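Local structure of aldolase (Klebsiella pneumoniae, 6VOQ) at residues 6-11 / 57-62; 31-36 / 168-173; 113-118 / 178-183. The protein belongs to the class II aldolase and adducin family, binds zinc, and assembles from four protein chains. All coordinates share one frame; numbering follows the deposited sequence.

The three contacts use two helices that pack on the central mixed sheet of this class II aldolase fold. Contact 1 places helix 4-20 beside the start of strand 58-60. Contact 2 places the start of helix 170-190 on strand 30-34. These two are neighbours, with centres about 9 Å apart, and they touch where Met11 meets Leu33 and Leu170. Their segments alternate along the chain. Contact 3 lies further along helix 170-190, its centre about 21 Å from that of contact 2 and about 28 Å from that of contact 1. Helix 170-190 therefore links the sheet to the loop 113-118, close to a second subunit.

Contact 1: 6-11 / 57-62; sequences QLREEM and LSVVTL
Leu57 and Arg8 bury most of the surface in this contact. The Leu57 side chain points at helix 4-20 and lies across one turn of it, between Arg8 and Met11. Its CD1 rests on the helix backbone, 3.6 Å from Arg8 O. Its CD2 meets Met11 SD at 4.0 Å. Leu57 runs alongside both helix side chains, but in the opposite direction.

Arg8 adds a polar grip. Its chain is fully extended from CG to NE (chi2 and chi3 both -178°), which carries the guanidinium over to the far backbone. There Arg8 NH1 donates to Leu57 O at 3.2 Å. The bond is somewhat bent, and the carbonyl oxygen sits 22° out of the guanidinium plane. A water makes a second link. It accepts from Arg8 NH2 at 2.7 Å and donates to Leu57 O at 2.8 Å. Leu57 O thus takes two donors, both tied to the same guanidinium. Val59 CG2 approaches Arg8 NH2 obliquely at 3.3 Å, and the two side chains cross at about a right angle.

The guanidinium has further partners within the chain. Arg8 NH2 forms a salt bridge with Glu4, and Arg8 NH1 also donates to Ala54 O. Together these bonds should fix its rotation. Met11 continues inward to Leu31 and Leu33, while Leu57 and Val59 also pack on Leu41. The arrangement is helix-on-sheet packing, with the N-terminal helix lying over one end of the central sheet in the alpha/beta fold of class II aldolases.

Contact 2: 31-36 / 168-173; sequences LSLLLP and SSLREA
Leu170 packs on Leu31 and Leu33 in a buried helix-on-sheet contact, made mainly by apolar side chains. It belongs to the alpha/beta fold of the class II aldolase family. Strand 30-34 lies inside the mixed sheet, between strands 40-42 and 91-94, and the first turn of helix 170-190 sits on one face of it.

The alternation of the strand sets up the contact. Leu31 and Leu33 point toward the helix, and Ser32 between them points away. On that other side Ser32 OG is hydrogen-bonded to His79 and Tyr83. Leu170 is the one helix residue here that touches the strand, and its two methyls go to different residues. CD2 meets Leu33 CD2 at 3.9 Å. CD1 comes 4.1 Å from Ser32 O and 4.3 Å from Leu31 CB.

Leu33 and Leu170 cross at about a right angle. The CG of Leu33 is wedged between its own backbone N and carbonyl carbon (chi1 59°), and from there CD2 faces Leu170. With CG anti to the backbone N (chi1 -170°), both Leu170 methyls reach the strand. Helix 4-20 packs against the same leucines, with Leu7 on Leu33 and Ile14 on Leu170. Val93 of strand 91-94 touches both Leu31 and Leu170. That strand ends at His94, a zinc ligand, and the Leu31 side chain is about 11 Å from a zinc ion.

The helix start is fixed just before Leu170. Ser169 is the N-cap, its OG accepting from Glu172 N at 3.1 Å. The Glu172 carboxylate turns back over this end, where its negative charge may interact favourably with the helix N-terminus. Its OE1 accepts a nearly straight bond of 2.6 Å from Ser168 N, with an N-H...O angle of 169°.

Contact 3: 113-118 / 178-183; sequences NCIRPF and EELEET
Thr183, which packs on Ile115 and Phe118, turns its hydroxyl back to its own helix. Glu179 O is gripped there by two donors from this one residue. Thr183 N donates the regular helix bond at 3.0 Å. Thr183 OG1 donates a second at 3.1 Å, tilted 32° from the carbonyl plane. The two arrive from opposite faces of that plane. With OG1 beside the backbone N (chi1 -67°), the methyl CG2 is left to face the loop 113-118. It meets Ile115 CG2 at 3.5 Å.

Ile115 reaches the helix with both branches. While CG2 is on Thr183, the longer branch ends at CD1, 3.6 Å from Leu180 CD2. Leu180 and Thr183 are three residues apart, so Ile115 spans about one helical turn. Its side chain meets both of theirs at a slant.

This is loop-on-helix packing in the class II aldolase fold. The long helix 170-190 meets the irregular segment that joins helix 98-104 to helix 121-125. Those helices shut in the same apolar patch: Leu103 touches Ile115, Leu100 touches Leu180, and Val122 touches Thr183.

Phe118 turns the edge of its ring to the helix. Its CZ points near the ring plane at Thr183 O, 3.7 Å away, and lies 4.2 Å from Thr183 CG2. The same ring packs further along the helix on Leu186, Ile187 and Leu190. Phe118 is also at a subunit boundary, where Phe118 O accepts a hydrogen bond from Asn160 of the second subunit and its side chain touches Cys105 of that subunit.

Contact 1: 6-11 / 57-62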
loop_
_atom_site.group_PDB
_atom_site.type_symbol
_atom_site.label_atom_id
_atom_site.label_comp_id
_atom_site.label_asym_id
_atom_site.label_seq_id
_atom_site.Cartn_x
_atom_site.Cartn_y
_atom_site.Cartn_z
ATOM N N GLN A 6 -17.191 23.763 9.258
ATOM C CA GLN A 6 -16.009 23.340 8.528
ATOM C C GLN A 6 -15.119 22.453 9.375
ATOM O O GLN A 6 -14.463 21.552 8.840
ATOM C CB GLN A 6 -15.244 24.561 8.032
ATOM C CG GLN A 6 -16.113 25.500 7.237
ATOM C CD GLN A 6 -15.689 26.935 7.379
ATOM O OE1 GLN A 6 -15.277 27.367 8.448
ATOM N NE2 GLN A 6 -15.795 27.687 6.299
ATOM N N LEU A 7 -15.088 22.686 10.687
ATOM C CA LEU A 7 -14.272 21.853 11.560
ATOM C C LEU A 7 -14.829 20.434 11.629
ATOM O O LEU A 7 -14.080 19.461 11.487
ATOM C CB LEU A 7 -14.183 22.489 12.948
ATOM C CG LEU A 7 -13.346 23.775 13.051
ATOM C CD1 LEU A 7 -13.438 24.427 14.442
ATOM C CD2 LEU A 7 -11.896 23.519 12.680
ATOM N N ARG A 8 -16.143 20.295 11.818
ATOM C CA ARG A 8 -16.752 18.972 11.750
ATOM C C ARG A 8 -16.499 18.346 10.391
ATOM O O ARG A 8 -16.168 17.160 10.291
ATOM C CB ARG A 8 -18.257 19.061 12.028
ATOM C CG ARG A 8 -18.582 19.338 13.473
ATOM C CD ARG A 8 -20.069 19.377 13.724
ATOM N NE ARG A 8 -20.366 19.701 15.121
ATOM C CZ ARG A 8 -20.606 18.804 16.072
ATOM N NH1 ARG A 8 -20.613 17.503 15.796
ATOM N NH2 ARG A 8 -20.848 19.218 17.307
ATOM N N GLU A 9 -16.638 19.140 9.338
ATOM C CA GLU A 9 -16.379 18.687 7.983
ATOM C C GLU A 9 -14.933 18.226 7.796
ATOM O O GLU A 9 -14.697 17.121 7.282
ATOM C CB GLU A 9 -16.727 19.836 7.030
ATOM C CG GLU A 9 -16.750 19.527 5.548
ATOM C CD GLU A 9 -17.357 18.178 5.188
ATOM O OE1 GLU A 9 -16.965 17.654 4.125
ATOM O OE2 GLU A 9 -18.244 17.659 5.910
ATOM N N GLU A 10 -13.971 19.058 8.212
ATOM C CA GLU A 10 -12.558 18.715 8.110
ATOM C C GLU A 10 -12.241 17.417 8.841
ATOM O O GLU A 10 -11.434 16.611 8.365
ATOM C CB GLU A 10 -11.714 19.863 8.671
ATOM C CG GLU A 10 -10.224 19.609 8.658
ATOM C CD GLU A 10 -9.549 20.351 7.526
ATOM O OE1 GLU A 10 -8.492 20.982 7.763
ATOM O OE2 GLU A 10 -10.092 20.306 6.397
ATOM N N MET A 11 -12.856 17.205 10.008
ATOM C CA MET A 11 -12.572 16.002 10.776
ATOM C C MET A 11 -13.032 14.756 10.036
ATOM O O MET A 11 -12.299 13.767 9.973
ATOM C CB MET A 11 -13.232 16.087 12.149
ATOM C CG MET A 11 -13.023 14.856 13.004
ATOM S SD MET A 11 -13.228 15.193 14.758
ATOM C CE MET A 11 -11.822 16.261 15.021
ATOM N N LEU A 57 -20.261 13.818 15.770
ATOM C CA LEU A 57 -18.962 13.926 16.413
ATOM C C LEU A 57 -19.133 14.468 17.826
ATOM O O LEU A 57 -19.968 15.339 18.081
ATOM C CB LEU A 57 -18.037 14.825 15.596
ATOM C CG LEU A 57 -17.691 14.355 14.184
ATOM C CD1 LEU A 57 -17.142 15.520 13.393
ATOM C CD2 LEU A 57 -16.687 13.200 14.199
ATOM N N SER A 58 -18.357 13.922 18.752
ATOM C CA SER A 58 -18.497 14.286 20.150
ATOM C C SER A 58 -17.993 15.697 20.400
ATOM O O SER A 58 -17.059 16.174 19.750
ATOM C CB SER A 58 -17.718 13.318 21.028
ATOM O OG SER A 58 -17.771 12.014 20.483
ATOM N N VAL A 59 -18.615 16.357 21.370
ATOM C CA VAL A 59 -18.110 17.607 21.916
ATOM C C VAL A 59 -18.016 17.441 23.426
ATOM O O VAL A 59 -19.002 17.082 24.081
ATOM C CB VAL A 59 -18.995 18.807 21.550
ATOM C CG1 VAL A 59 -18.470 20.051 22.224
ATOM C CG2 VAL A 59 -19.042 18.992 20.053
ATOM N N VAL A 60 -16.837 17.707 23.975
ATOM C CA VAL A 60 -16.550 17.549 25.395
ATOM C C VAL A 60 -15.737 18.760 25.845
ATOM O O VAL A 60 -15.009 19.366 25.051
ATOM C CB VAL A 60 -15.803 16.211 25.645
ATOM C CG1 VAL A 60 -14.574 16.115 24.766
ATOM C CG2 VAL A 60 -15.432 16.036 27.098
ATOM N N THR A 61 -15.899 19.149 27.109
ATOM C CA THR A 61 -15.045 20.178 27.694
ATOM C C THR A 61 -13.677 19.586 28.024
ATOM O O THR A 61 -13.524 18.373 28.192
ATOM C CB THR A 61 -15.655 20.769 28.970
ATOM O OG1 THR A 61 -15.553 19.822 30.044
ATOM C CG2 THR A 61 -17.115 21.148 28.763
ATOM N N LEU A 62 -12.673 20.464 28.131
ATOM C CA LEU A 62 -11.333 20.000 28.468
ATOM C C LEU A 62 -11.284 19.324 29.836
ATOM O O LEU A 62 -10.347 18.568 30.111
ATOM C CB LEU A 62 -10.346 21.167 28.409
ATOM C CG LEU A 62 -10.032 21.697 27.006
ATOM C CD1 LEU A 62 -8.933 22.744 27.047
ATOM C CD2 LEU A 62 -9.643 20.561 26.068
HETATM O O HOH W 1 -21.870 17.213 18.812
#

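Contact 2: 31-36 / 168-173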
loop_
_atom_site.group_PDB
_atom_site.type_symbol
_atom_site.label_atom_id
_atom_site.label_comp_id
_atom_site.label_asym_id
_atom_site.label_seq_id
_atom_site.Cartn_x
_atom_site.Cartn_y
_atom_site.Cartn_z
ATOM N N LEU A 31 -9.436 11.471 16.534
ATOM C CA LEU A 31 -9.059 12.836 16.213
ATOM C C LEU A 31 -9.744 13.765 17.199
ATOM O O LEU A 31 -10.861 13.494 17.652
ATOM C CB LEU A 31 -9.448 13.214 14.757
ATOM C CG LEU A 31 -9.148 12.160 13.676
ATOM C CD1 LEU A 31 -9.750 12.527 12.328
ATOM C CD2 LEU A 31 -7.650 11.934 13.537
ATOM N N SER A 32 -9.062 14.854 17.547
ATOM C CA SER A 32 -9.701 15.920 18.308
ATOM C C SER A 32 -9.195 17.276 17.827
ATOM O O SER A 32 -8.096 17.389 17.274
ATOM C CB SER A 32 -9.462 15.764 19.817
ATOM O OG SER A 32 -8.113 16.040 20.173
ATOM N N LEU A 33 -10.010 18.304 18.048
ATOM C CA LEU A 33 -9.609 19.670 17.739
ATOM C C LEU A 33 -10.370 20.637 18.638
ATOM O O LEU A 33 -11.519 20.389 19.016
ATOM C CB LEU A 33 -9.842 20.011 16.257
ATOM C CG LEU A 33 -11.257 19.909 15.666
ATOM C CD1 LEU A 33 -12.067 21.165 15.919
ATOM C CD2 LEU A 33 -11.192 19.643 14.167
ATOM N N LEU A 34 -9.716 21.746 18.969
ATOM C CA LEU A 34 -10.330 22.776 19.796
ATOM C C LEU A 34 -11.349 23.571 18.992
ATOM O O LEU A 34 -11.052 24.051 17.895
ATOM C CB LEU A 34 -9.267 23.720 20.351
ATOM C CG LEU A 34 -8.711 23.331 21.718
ATOM C CD1 LEU A 34 -7.619 24.301 22.149
ATOM C CD2 LEU A 34 -9.836 23.275 22.745
ATOM N N LEU A 35 -12.536 23.722 19.547
ATOM C CA LEU A 35 -13.565 24.546 18.945
ATOM C C LEU A 35 -13.358 26.004 19.336
ATOM O O LEU A 35 -12.596 26.308 20.260
ATOM C CB LEU A 35 -14.944 24.057 19.380
ATOM C CG LEU A 35 -15.326 22.678 18.824
ATOM C CD1 LEU A 35 -16.574 22.131 19.508
ATOM C CD2 LEU A 35 -15.515 22.726 17.309
ATOM N N PRO A 36 -14.002 26.933 18.622
ATOM C CA PRO A 36 -13.880 28.353 18.994
ATOM C C PRO A 36 -14.238 28.655 20.439
ATOM O O PRO A 36 -13.627 29.549 21.035
ATOM C CB PRO A 36 -14.841 29.042 18.017
ATOM C CG PRO A 36 -14.792 28.178 16.800
ATOM C CD PRO A 36 -14.638 26.759 17.303
ATOM N N SER A 168 -1.265 22.910 15.105
ATOM C CA SER A 168 -1.993 24.171 15.195
ATOM C C SER A 168 -3.344 24.109 14.503
ATOM O O SER A 168 -4.125 25.060 14.616
ATOM C CB SER A 168 -1.159 25.306 14.593
ATOM O OG SER A 168 -0.777 25.006 13.259
ATOM N N SER A 169 -3.610 23.030 13.775
ATOM C CA SER A 169 -4.913 22.731 13.204
ATOM C C SER A 169 -4.979 21.223 13.009
ATOM O O SER A 169 -3.988 20.516 13.207
ATOM C CB SER A 169 -5.127 23.487 11.890
ATOM O OG SER A 169 -4.334 22.939 10.854
ATOM N N LEU A 170 -6.154 20.716 12.623
ATOM C CA LEU A 170 -6.243 19.284 12.355
ATOM C C LEU A 170 -5.414 18.898 11.136
ATOM O O LEU A 170 -4.745 17.860 11.146
ATOM C CB LEU A 170 -7.691 18.844 12.175
ATOM C CG LEU A 170 -7.885 17.317 12.141
ATOM C CD1 LEU A 170 -7.240 16.627 13.364
ATOM C CD2 LEU A 170 -9.351 16.949 12.035
ATOM N N ARG A 171 -5.426 19.716 10.085
ATOM C CA ARG A 171 -4.638 19.358 8.911
ATOM C C ARG A 171 -3.145 19.413 9.210
ATOM O O ARG A 171 -2.376 18.593 8.699
ATOM C CB ARG A 171 -4.976 20.263 7.726
ATOM C CG ARG A 171 -4.241 19.854 6.448
ATOM C CD ARG A 171 -4.978 20.283 5.190
ATOM N NE ARG A 171 -6.271 19.619 5.027
ATOM C CZ ARG A 171 -6.421 18.357 4.635
ATOM N NH1 ARG A 171 -5.354 17.605 4.373
ATOM N NH2 ARG A 171 -7.640 17.843 4.507
ATOM N N GLU A 172 -2.712 20.375 10.027
ATOM C CA GLU A 172 -1.296 20.465 10.361
ATOM C C GLU A 172 -0.874 19.304 11.253
ATOM O O GLU A 172 0.221 18.751 11.087
ATOM C CB GLU A 172 -1.001 21.806 11.027
ATOM C CG GLU A 172 0.438 22.282 10.854
ATOM C CD GLU A 172 1.173 22.455 12.184
ATOM O OE1 GLU A 172 0.529 22.363 13.253
ATOM O OE2 GLU A 172 2.403 22.681 12.158
ATOM N N ALA A 173 -1.732 18.912 12.196
ATOM C CA ALA A 173 -1.444 17.738 13.010
ATOM C C ALA A 173 -1.425 16.476 12.155
ATOM O O ALA A 173 -0.603 15.579 12.377
ATOM C CB ALA A 173 -2.466 17.620 14.144
#

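Contact 3: 113-118 / 178-183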
loop_
_atom_site.group_PDB
_atom_site.type_symbol
_atom_site.label_atom_id
_atom_site.label_comp_id
_atom_site.label_asym_id
_atom_site.label_seq_id
_atom_site.Cartn_x
_atom_site.Cartn_y
_atom_site.Cartn_z
ATOM N N ASN A 113 13.868 11.178 23.118
ATOM C CA ASN A 113 14.012 11.517 21.704
ATOM C C ASN A 113 14.210 10.196 20.958
ATOM O O ASN A 113 15.340 9.747 20.762
ATOM C CB ASN A 113 15.170 12.476 21.489
ATOM C CG ASN A 113 15.395 12.803 20.028
ATOM O OD1 ASN A 113 14.478 12.694 19.202
ATOM N ND2 ASN A 113 16.622 13.208 19.698
ATOM N N CYS A 114 13.104 9.586 20.551
ATOM C CA CYS A 114 13.153 8.237 20.009
ATOM C C CYS A 114 13.454 8.197 18.521
ATOM O O CYS A 114 13.676 7.110 17.981
ATOM C CB CYS A 114 11.829 7.524 20.262
ATOM S SG CYS A 114 10.481 8.236 19.346
ATOM N N ILE A 115 13.449 9.334 17.839
ATOM C CA ILE A 115 13.744 9.379 16.415
ATOM C C ILE A 115 15.066 10.112 16.225
ATOM O O ILE A 115 15.150 11.329 16.403
ATOM C CB ILE A 115 12.612 10.036 15.621
ATOM C CG1 ILE A 115 11.286 9.367 15.979
ATOM C CG2 ILE A 115 12.873 9.877 14.145
ATOM C CD1 ILE A 115 10.163 9.733 15.087
ATOM N N ARG A 116 16.096 9.371 15.867
ATOM C CA ARG A 116 17.393 9.930 15.525
ATOM C C ARG A 116 17.359 10.472 14.100
ATOM O O ARG A 116 17.261 9.694 13.144
ATOM C CB ARG A 116 18.468 8.861 15.667
ATOM C CG ARG A 116 19.887 9.362 15.559
ATOM C CD ARG A 116 20.787 8.204 15.898
ATOM N NE ARG A 116 22.174 8.390 15.506
ATOM C CZ ARG A 116 23.023 7.382 15.348
ATOM N NH1 ARG A 116 22.601 6.129 15.525
ATOM N NH2 ARG A 116 24.280 7.626 15.003
ATOM N N PRO A 117 17.473 11.787 13.913
ATOM C CA PRO A 117 17.106 12.388 12.621
ATOM C C PRO A 117 18.128 12.122 11.515
ATOM O O PRO A 117 19.331 12.354 11.674
ATOM C CB PRO A 117 16.996 13.885 12.948
ATOM C CG PRO A 117 17.864 14.081 14.132
ATOM C CD PRO A 117 17.786 12.807 14.932
ATOM N N PHE A 118 17.618 11.629 10.380
ATOM C CA PHE A 118 18.348 11.535 9.121
ATOM C C PHE A 118 17.652 12.294 8.001
ATOM O O PHE A 118 18.091 12.205 6.854
ATOM C CB PHE A 118 18.520 10.069 8.692
ATOM C CG PHE A 118 17.262 9.259 8.806
ATOM C CD1 PHE A 118 16.293 9.308 7.810
ATOM C CD2 PHE A 118 17.036 8.463 9.920
ATOM C CE1 PHE A 118 15.120 8.570 7.918
ATOM C CE2 PHE A 118 15.870 7.718 10.033
ATOM C CZ PHE A 118 14.905 7.775 9.033
ATOM N N GLU A 178 1.728 12.377 9.407
ATOM C CA GLU A 178 2.176 11.699 8.202
ATOM C C GLU A 178 3.683 11.816 8.045
ATOM O O GLU A 178 4.338 10.862 7.619
ATOM C CB GLU A 178 1.456 12.259 6.983
ATOM C CG GLU A 178 0.040 11.779 6.872
ATOM C CD GLU A 178 -0.756 12.582 5.888
ATOM O OE1 GLU A 178 -0.689 13.818 5.952
ATOM O OE2 GLU A 178 -1.446 11.979 5.050
ATOM N N GLU A 179 4.246 12.975 8.389
ATOM C CA GLU A 179 5.693 13.128 8.347
ATOM C C GLU A 179 6.370 12.204 9.355
ATOM O O GLU A 179 7.381 11.568 9.040
ATOM C CB GLU A 179 6.070 14.586 8.599
ATOM C CG GLU A 179 7.536 14.891 8.352
ATOM C CD GLU A 179 7.928 14.710 6.895
ATOM O OE1 GLU A 179 7.149 15.135 6.010
ATOM O OE2 GLU A 179 9.007 14.128 6.639
ATOM N N LEU A 180 5.813 12.099 10.563
ATOM C CA LEU A 180 6.390 11.213 11.566
ATOM C C LEU A 180 6.318 9.761 11.122
ATOM O O LEU A 180 7.293 9.015 11.260
ATOM C CB LEU A 180 5.668 11.385 12.896
ATOM C CG LEU A 180 6.193 12.473 13.801
ATOM C CD1 LEU A 180 5.147 12.738 14.873
ATOM C CD2 LEU A 180 7.541 12.052 14.393
ATOM N N GLU A 181 5.159 9.336 10.607
ATOM C CA GLU A 181 5.007 7.944 10.205
ATOM C C GLU A 181 5.971 7.601 9.081
ATOM O O GLU A 181 6.609 6.542 9.099
ATOM C CB GLU A 181 3.559 7.678 9.794
ATOM C CG GLU A 181 3.333 6.349 9.091
ATOM C CD GLU A 181 3.456 5.132 10.007
ATOM O OE1 GLU A 181 3.565 5.279 11.246
ATOM O OE2 GLU A 181 3.435 4.009 9.473
ATOM N N GLU A 182 6.115 8.509 8.117
ATOM C CA GLU A 182 7.065 8.328 7.029
ATOM C C GLU A 182 8.494 8.226 7.548
ATOM O O GLU A 182 9.302 7.451 7.023
ATOM C CB GLU A 182 6.925 9.486 6.046
ATOM C CG GLU A 182 7.892 9.451 4.912
ATOM C CD GLU A 182 7.689 8.247 4.018
ATOM O OE1 GLU A 182 8.675 7.836 3.378
ATOM O OE2 GLU A 182 6.556 7.716 3.962
ATOM N N THR A 183 8.826 8.998 8.580
ATOM C CA THR A 183 10.159 8.912 9.161
ATOM C C THR A 183 10.354 7.598 9.912
ATOM O O THR A 183 11.406 6.961 9.795
ATOM C CB THR A 183 10.411 10.113 10.072
ATOM O OG1 THR A 183 10.466 11.299 9.270
ATOM C CG2 THR A 183 11.734 9.960 10.803
#